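Local coordinates for pollen-specific leucine-rich repeat extensin-like protein 1 (Arabidopsis thaliana, PDB 6TME) that probably acts as a cell-wall receptor of pollen, its leucine-rich repeat domain binding a partner protein and its extensin part anchoring it in the wall, at residues A[99-104]-A[123-128]; A[146-151]-A[170-175]. All coordinates share one frame; numbering follows the deposited sequence.

Contact 1 of 2, residues A[99-104]-A[123-128]; sequences LNHADI and VNSNRF
Asn-126 reaches across to the loop 99-104 and ties down both its ends, forming one rung of the asparagine ladder of a leucine-rich repeat solenoid. Its ND2 gives one hydrogen to Leu-99 O at 2.9 Å and the other back to Val-123 O, both acceptors lying in its amide plane. Leu-99 O is met above its carbonyl plane, and Ala-102 N, closing a type II turn, takes the opposite face. On the other branch, OD1 of Asn-126 uses an in-plane lone pair to accept Ile-104 N at 2.8 Å. At Asn-100, OD1 accepts Asn-124 N at 2.7 Å, with the two side-chain amides nearly perpendicular (85°). Asn-124 OD1 sits over one face of the His-101 ring, near its rim; NE2 of that ring bonds to the backbone of another protein's chain.

Arg-127 bends at chi3 (-56°), which brings NE and NH2 side-on to a single oxygen, Asp-103 O, with NH2 at 2.7 Å. The Asp-103 carboxylate stacks over the guanidinium face, its plane tilted only 18°. OD1 stands 3.3 Å from Arg-127 NE, yet no N-H points at it, making this salt bridge purely one of charge. Next along the chain, Ile-104 CG2 packs 3.8 Å from CE1 of Phe-128, whose ring also meets Trp-54, and Ile-104 O hangs 4.0 Å above the centre of the Phe-128 ring.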
loop_
_atom_site.group_PDB
_atom_site.type_symbol
_atom_site.label_atom_id
_atom_site.label_comp_id
_atom_site.label_asym_id
_atom_site.label_seq_id
_atom_site.Cartn_x
_atom_site.Cartn_y
_atom_site.Cartn_z
ATOM N N LEU A 99 -10.290 1.422 16.430
ATOM C CA LEU A 99 -11.540 2.121 16.167
ATOM C C LEU A 99 -11.941 2.017 14.690
ATOM O O LEU A 99 -12.657 2.883 14.177
ATOM C CB LEU A 99 -11.411 3.591 16.583
ATOM C CG LEU A 99 -11.043 3.811 18.060
ATOM C CD1 LEU A 99 -10.690 5.295 18.382
ATOM C CD2 LEU A 99 -12.183 3.302 18.956
ATOM N N ASN A 100 -11.478 0.974 13.991
ATOM C CA ASN A 100 -11.786 0.814 12.572
ATOM C C ASN A 100 -13.275 0.974 12.321
ATOM O O ASN A 100 -14.100 0.361 13.001
ATOM C CB ASN A 100 -11.324 -0.552 12.051
ATOM C CG ASN A 100 -9.855 -0.595 11.764
ATOM O OD1 ASN A 100 -9.168 0.427 11.805
ATOM N ND2 ASN A 100 -9.352 -1.780 11.485
ATOM N N HIS A 101 -13.605 1.854 11.370
ATOM C CA HIS A 101 -14.968 2.068 10.886
ATOM C C HIS A 101 -15.871 2.799 11.870
ATOM O O HIS A 101 -17.094 2.776 11.695
ATOM C CB HIS A 101 -15.624 0.746 10.495
ATOM C CG HIS A 101 -14.923 0.051 9.378
ATOM N ND1 HIS A 101 -14.043 -0.988 9.585
ATOM C CD2 HIS A 101 -14.941 0.271 8.043
ATOM C CE1 HIS A 101 -13.566 -1.396 8.422
ATOM N NE2 HIS A 101 -14.093 -0.646 7.471
ATOM N N ALA A 102 -15.322 3.444 12.913
ATOM C CA ALA A 102 -16.187 4.203 13.818
ATOM C C ALA A 102 -16.593 5.572 13.267
ATOM O O ALA A 102 -17.460 6.218 13.856
ATOM C CB ALA A 102 -15.521 4.363 15.188
ATOM N N ASP A 103 -16.012 6.027 12.154
ATOM C CA ASP A 103 -16.436 7.267 11.491
ATOM C C ASP A 103 -16.363 8.497 12.411
ATOM O O ASP A 103 -17.150 9.439 12.269
ATOM C CB ASP A 103 -17.845 7.114 10.911
ATOM C CG ASP A 103 -18.181 8.190 9.890
ATOM O OD1 ASP A 103 -17.312 8.537 9.060
ATOM O OD2 ASP A 103 -19.322 8.701 9.921
ATOM N N ILE A 104 -15.396 8.520 13.327
ATOM C CA ILE A 104 -15.273 9.584 14.323
ATOM C C ILE A 104 -14.599 10.809 13.708
ATOM O O ILE A 104 -13.486 10.722 13.185
ATOM C CB ILE A 104 -14.483 9.084 15.547
ATOM C CG1 ILE A 104 -15.224 7.934 16.232
ATOM C CG2 ILE A 104 -14.237 10.195 16.540
ATOM C CD1 ILE A 104 -14.340 7.134 17.177
ATOM N N VAL A 123 -7.179 2.885 13.032
ATOM C CA VAL A 123 -8.299 3.829 12.974
ATOM C C VAL A 123 -8.782 4.009 11.537
ATOM O O VAL A 123 -9.201 5.103 11.148
ATOM C CB VAL A 123 -7.958 5.194 13.631
ATOM C CG1 VAL A 123 -7.794 5.030 15.188
ATOM C CG2 VAL A 123 -6.718 5.815 13.039
ATOM N N ASN A 124 -8.794 2.920 10.763
ATOM C CA ASN A 124 -9.315 2.972 9.401
ATOM C C ASN A 124 -10.750 3.475 9.360
ATOM O O ASN A 124 -11.590 3.086 10.180
ATOM C CB ASN A 124 -9.266 1.606 8.726
ATOM C CG ASN A 124 -10.053 1.593 7.384
ATOM O OD1 ASN A 124 -11.261 1.409 7.367
ATOM N ND2 ASN A 124 -9.363 1.843 6.278
ATOM N N SER A 125 -11.025 4.327 8.369
ATOM C CA SER A 125 -12.371 4.827 8.075
ATOM C C SER A 125 -12.962 5.572 9.270
ATOM O O SER A 125 -14.045 5.256 9.765
ATOM C CB SER A 125 -13.304 3.696 7.622
ATOM O OG SER A 125 -12.838 3.103 6.409
ATOM N N ASN A 126 -12.217 6.562 9.745
ATOM C CA ASN A 126 -12.747 7.575 10.649
ATOM C C ASN A 126 -12.639 8.922 9.951
ATOM O O ASN A 126 -12.260 9.008 8.781
ATOM C CB ASN A 126 -12.014 7.558 11.990
ATOM C CG ASN A 126 -12.486 6.424 12.886
ATOM O OD1 ASN A 126 -13.486 6.559 13.611
ATOM N ND2 ASN A 126 -11.800 5.294 12.816
ATOM N N ARG A 127 -12.965 9.984 10.668
ATOM C CA ARG A 127 -12.776 11.309 10.094
ATOM C C ARG A 127 -11.808 12.096 10.954
ATOM O O ARG A 127 -12.090 13.235 11.347
ATOM C CB ARG A 127 -14.117 12.025 9.953
ATOM C CG ARG A 127 -14.981 11.430 8.840
ATOM C CD ARG A 127 -16.416 11.905 8.934
ATOM N NE ARG A 127 -16.956 11.578 10.251
ATOM C CZ ARG A 127 -18.067 12.105 10.742
ATOM N NH1 ARG A 127 -18.736 12.988 10.017
ATOM N NH2 ARG A 127 -18.493 11.759 11.958
ATOM N N PHE A 128 -10.676 11.480 11.275
ATOM C CA PHE A 128 -9.665 12.154 12.068
ATOM C C PHE A 128 -8.916 13.140 11.186
ATOM O O PHE A 128 -8.436 12.793 10.102
ATOM C CB PHE A 128 -8.721 11.147 12.727
ATOM C CG PHE A 128 -9.349 10.421 13.899
ATOM C CD1 PHE A 128 -9.847 11.138 14.990
ATOM C CD2 PHE A 128 -9.484 9.024 13.892
ATOM C CE1 PHE A 128 -10.466 10.474 16.074
ATOM C CE2 PHE A 128 -10.078 8.353 14.966
ATOM C CZ PHE A 128 -10.576 9.082 16.064
#

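Contact 2 of 2, residues A[146-151]-A[170-175]; sequences DVSNNR and DIRYND. With SO4 (sulfate ion), chain H.
Backbone bonds join Val-147 and Asp-170: Val-147 N donates to Asp-170 O at 2.9 Å, next to a parallel bridge between Asp-146 and Asp-170, and Asn-149 N then bonds to Arg-172 O. The side-chain amides come next. Asn-174 ND2 makes an almost straight bond (179°) to Val-147 O at 3.0 Å and turns its other hydrogen to Ile-171 O, while Asn-150 ND2 reaches Val-147 O from the opposite face and also bonds to Val-123 O of the preceding turn. This is the asparagine ladder that stitches successive turns of the leucine-rich repeat.

Among the charged groups, Asp-146 and Asp-170 lie side by side with carboxylate planes nearly parallel (12°), and a shared water, 2.6 Å from Asp-146 OD2 and 2.8 Å from Asp-170 OD2, probably eases their repulsion. Each closes an Asx turn through OD1, to Ser-148 N and Arg-172 N. With CG between the backbone N and the carbonyl carbon (chi1 76°), Arg-172 sets NE on the syn lone pair of Asp-170 OD2; its NH1 bonds to the backbone of another protein's chain. An alanine in place of Asp-170 takes away the carboxylate that holds Arg-172 NE and N, and would probably leave the guanidinium freer to turn and the Asx turn unclosed. Apolar contact is slight: Val-147 CG2 against Ile-171 CG2, 3.8 Å apart.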
loop_
_atom_site.group_PDB
_atom_site.type_symbol
_atom_site.label_atom_id
_atom_site.label_comp_id
_atom_site.label_asym_id
_atom_site.label_seq_id
_atom_site.Cartn_x
_atom_site.Cartn_y
_atom_site.Cartn_z
ATOM N N ASP A 146 -2.229 2.236 11.236
ATOM C CA ASP A 146 -3.169 2.257 10.122
ATOM C C ASP A 146 -4.060 3.467 10.348
ATOM O O ASP A 146 -4.979 3.418 11.177
ATOM C CB ASP A 146 -3.972 0.959 10.040
ATOM C CG ASP A 146 -4.978 0.951 8.876
ATOM O OD1 ASP A 146 -4.929 1.861 8.011
ATOM O OD2 ASP A 146 -5.828 0.027 8.841
ATOM N N VAL A 147 -3.760 4.555 9.639
ATOM C CA VAL A 147 -4.626 5.723 9.609
ATOM C C VAL A 147 -5.324 5.863 8.254
ATOM O O VAL A 147 -5.749 6.951 7.882
ATOM C CB VAL A 147 -3.853 6.996 9.998
ATOM C CG1 VAL A 147 -3.432 6.921 11.511
ATOM C CG2 VAL A 147 -2.630 7.208 9.101
ATOM N N SER A 148 -5.490 4.759 7.524
ATOM C CA SER A 148 -6.085 4.823 6.193
ATOM C C SER A 148 -7.512 5.372 6.238
ATOM O O SER A 148 -8.271 5.119 7.181
ATOM C CB SER A 148 -6.076 3.440 5.545
ATOM O OG SER A 148 -6.825 2.507 6.301
ATOM N N ASN A 149 -7.859 6.158 5.216
ATOM C CA ASN A 149 -9.224 6.637 4.973
ATOM C C ASN A 149 -9.703 7.557 6.097
ATOM O O ASN A 149 -10.718 7.320 6.754
ATOM C CB ASN A 149 -10.203 5.474 4.761
ATOM C CG ASN A 149 -11.552 5.953 4.289
ATOM O OD1 ASN A 149 -11.670 7.058 3.732
ATOM N ND2 ASN A 149 -12.580 5.151 4.515
ATOM N N ASN A 150 -8.954 8.634 6.288
ATOM C CA ASN A 150 -9.280 9.628 7.299
ATOM C C ASN A 150 -9.217 11.001 6.631
ATOM O O ASN A 150 -9.319 11.136 5.404
ATOM C CB ASN A 150 -8.336 9.466 8.495
ATOM C CG ASN A 150 -8.900 8.526 9.547
ATOM O OD1 ASN A 150 -9.767 8.917 10.321
ATOM N ND2 ASN A 150 -8.415 7.283 9.576
ATOM N N ARG A 151 -9.036 12.042 7.440
ATOM C CA ARG A 151 -8.949 13.414 6.948
ATOM C C ARG A 151 -7.611 14.033 7.320
ATOM O O ARG A 151 -7.524 15.230 7.607
ATOM C CB ARG A 151 -10.107 14.259 7.481
ATOM C CG ARG A 151 -11.484 13.690 7.112
ATOM C CD ARG A 151 -11.768 13.985 5.650
ATOM N NE ARG A 151 -13.040 13.423 5.196
ATOM C CZ ARG A 151 -13.133 12.330 4.445
ATOM N NH1 ARG A 151 -12.033 11.677 4.081
ATOM N NH2 ARG A 151 -14.320 11.888 4.062
ATOM N N ASP A 170 0.074 2.170 7.053
ATOM C CA ASP A 170 -0.996 2.488 6.107
ATOM C C ASP A 170 -1.469 3.931 6.290
ATOM O O ASP A 170 -2.152 4.243 7.266
ATOM C CB ASP A 170 -2.163 1.516 6.256
ATOM C CG ASP A 170 -3.112 1.562 5.057
ATOM O OD1 ASP A 170 -3.129 2.606 4.373
ATOM O OD2 ASP A 170 -3.842 0.574 4.801
ATOM N N ILE A 171 -1.140 4.805 5.337
ATOM C CA ILE A 171 -1.625 6.180 5.321
ATOM C C ILE A 171 -2.472 6.472 4.090
ATOM O O ILE A 171 -2.776 7.632 3.810
ATOM C CB ILE A 171 -0.463 7.184 5.430
ATOM C CG1 ILE A 171 0.441 7.075 4.184
ATOM C CG2 ILE A 171 0.347 6.939 6.728
ATOM C CD1 ILE A 171 1.521 8.144 4.119
ATOM N N ARG A 172 -2.878 5.433 3.366
ATOM C CA ARG A 172 -3.621 5.588 2.124
ATOM C C ARG A 172 -4.948 6.305 2.375
ATOM O O ARG A 172 -5.514 6.267 3.478
ATOM C CB ARG A 172 -3.852 4.206 1.476
ATOM C CG ARG A 172 -4.958 3.379 2.149
ATOM C CD ARG A 172 -4.962 1.867 1.857
ATOM N NE ARG A 172 -5.742 1.242 2.926
ATOM C CZ ARG A 172 -7.025 0.886 2.844
ATOM N NH1 ARG A 172 -7.719 1.000 1.701
ATOM N NH2 ARG A 172 -7.624 0.403 3.924
ATOM N N TYR A 173 -5.415 7.010 1.341
ATOM C CA TYR A 173 -6.735 7.648 1.323
ATOM C C TYR A 173 -6.830 8.786 2.341
ATOM O O TYR A 173 -7.797 8.900 3.099
ATOM C CB TYR A 173 -7.846 6.620 1.541
ATOM C CG TYR A 173 -8.307 6.037 0.247
ATOM C CD1 TYR A 173 -9.061 6.794 -0.659
ATOM C CD2 TYR A 173 -7.968 4.737 -0.096
ATOM C CE1 TYR A 173 -9.479 6.241 -1.885
ATOM C CE2 TYR A 173 -8.382 4.183 -1.279
ATOM C CZ TYR A 173 -9.129 4.939 -2.175
ATOM O OH TYR A 173 -9.509 4.350 -3.341
ATOM N N ASN A 174 -5.806 9.628 2.357
ATOM C CA ASN A 174 -5.816 10.838 3.159
ATOM C C ASN A 174 -5.484 11.971 2.192
ATOM O O ASN A 174 -5.696 11.867 0.982
ATOM C CB ASN A 174 -4.844 10.733 4.332
ATOM C CG ASN A 174 -5.385 9.888 5.457
ATOM O OD1 ASN A 174 -6.289 10.308 6.177
ATOM N ND2 ASN A 174 -4.816 8.698 5.638
ATOM N N ASP A 175 -4.966 13.070 2.721
ATOM C CA ASP A 175 -4.534 14.202 1.924
ATOM C C ASP A 175 -3.100 14.563 2.272
ATOM O O ASP A 175 -2.749 15.738 2.411
ATOM C CB ASP A 175 -5.467 15.395 2.123
ATOM C CG ASP A 175 -5.225 16.510 1.106
ATOM O OD1 ASP A 175 -4.592 16.251 0.067
ATOM O OD2 ASP A 175 -5.632 17.661 1.366
HETATM S S SO4 H . -16.718 13.340 5.390
HETATM O O1 SO4 H . -17.774 14.266 5.743
HETATM O O2 SO4 H . -16.865 12.006 5.964
HETATM O O3 SO4 H . -15.479 13.946 5.848
HETATM O O4 SO4 H . -16.721 13.155 3.943
HETATM O O HOH W 1 -5.729 -0.749 6.328
HETATM O O HOH W 2 -10.518 9.598 2.814
#

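How the contacts relate
Both contacts stack the same element, the loop that follows a strand of one repeat, on its counterpart in the next, and they follow each other along the solenoid. Contact 1 lies nearer the N-terminal end and is partly buried, with Trp-54 of helix 43-56 against its apolar side; contact 2 is buried and closer to the middle of the chain. Asn-150 ND2 carries the ladder to Val-123 O, and beside it Asn-124 ND2 probably bonds to Ser-148 OG at 2.6 Å. Their charges differ: 99-104/123-128 stacks one acid on an arginine, whereas 146-151/170-175 gathers two aspartates, a water and Arg-172. Both present polar groups to the other protein's chain.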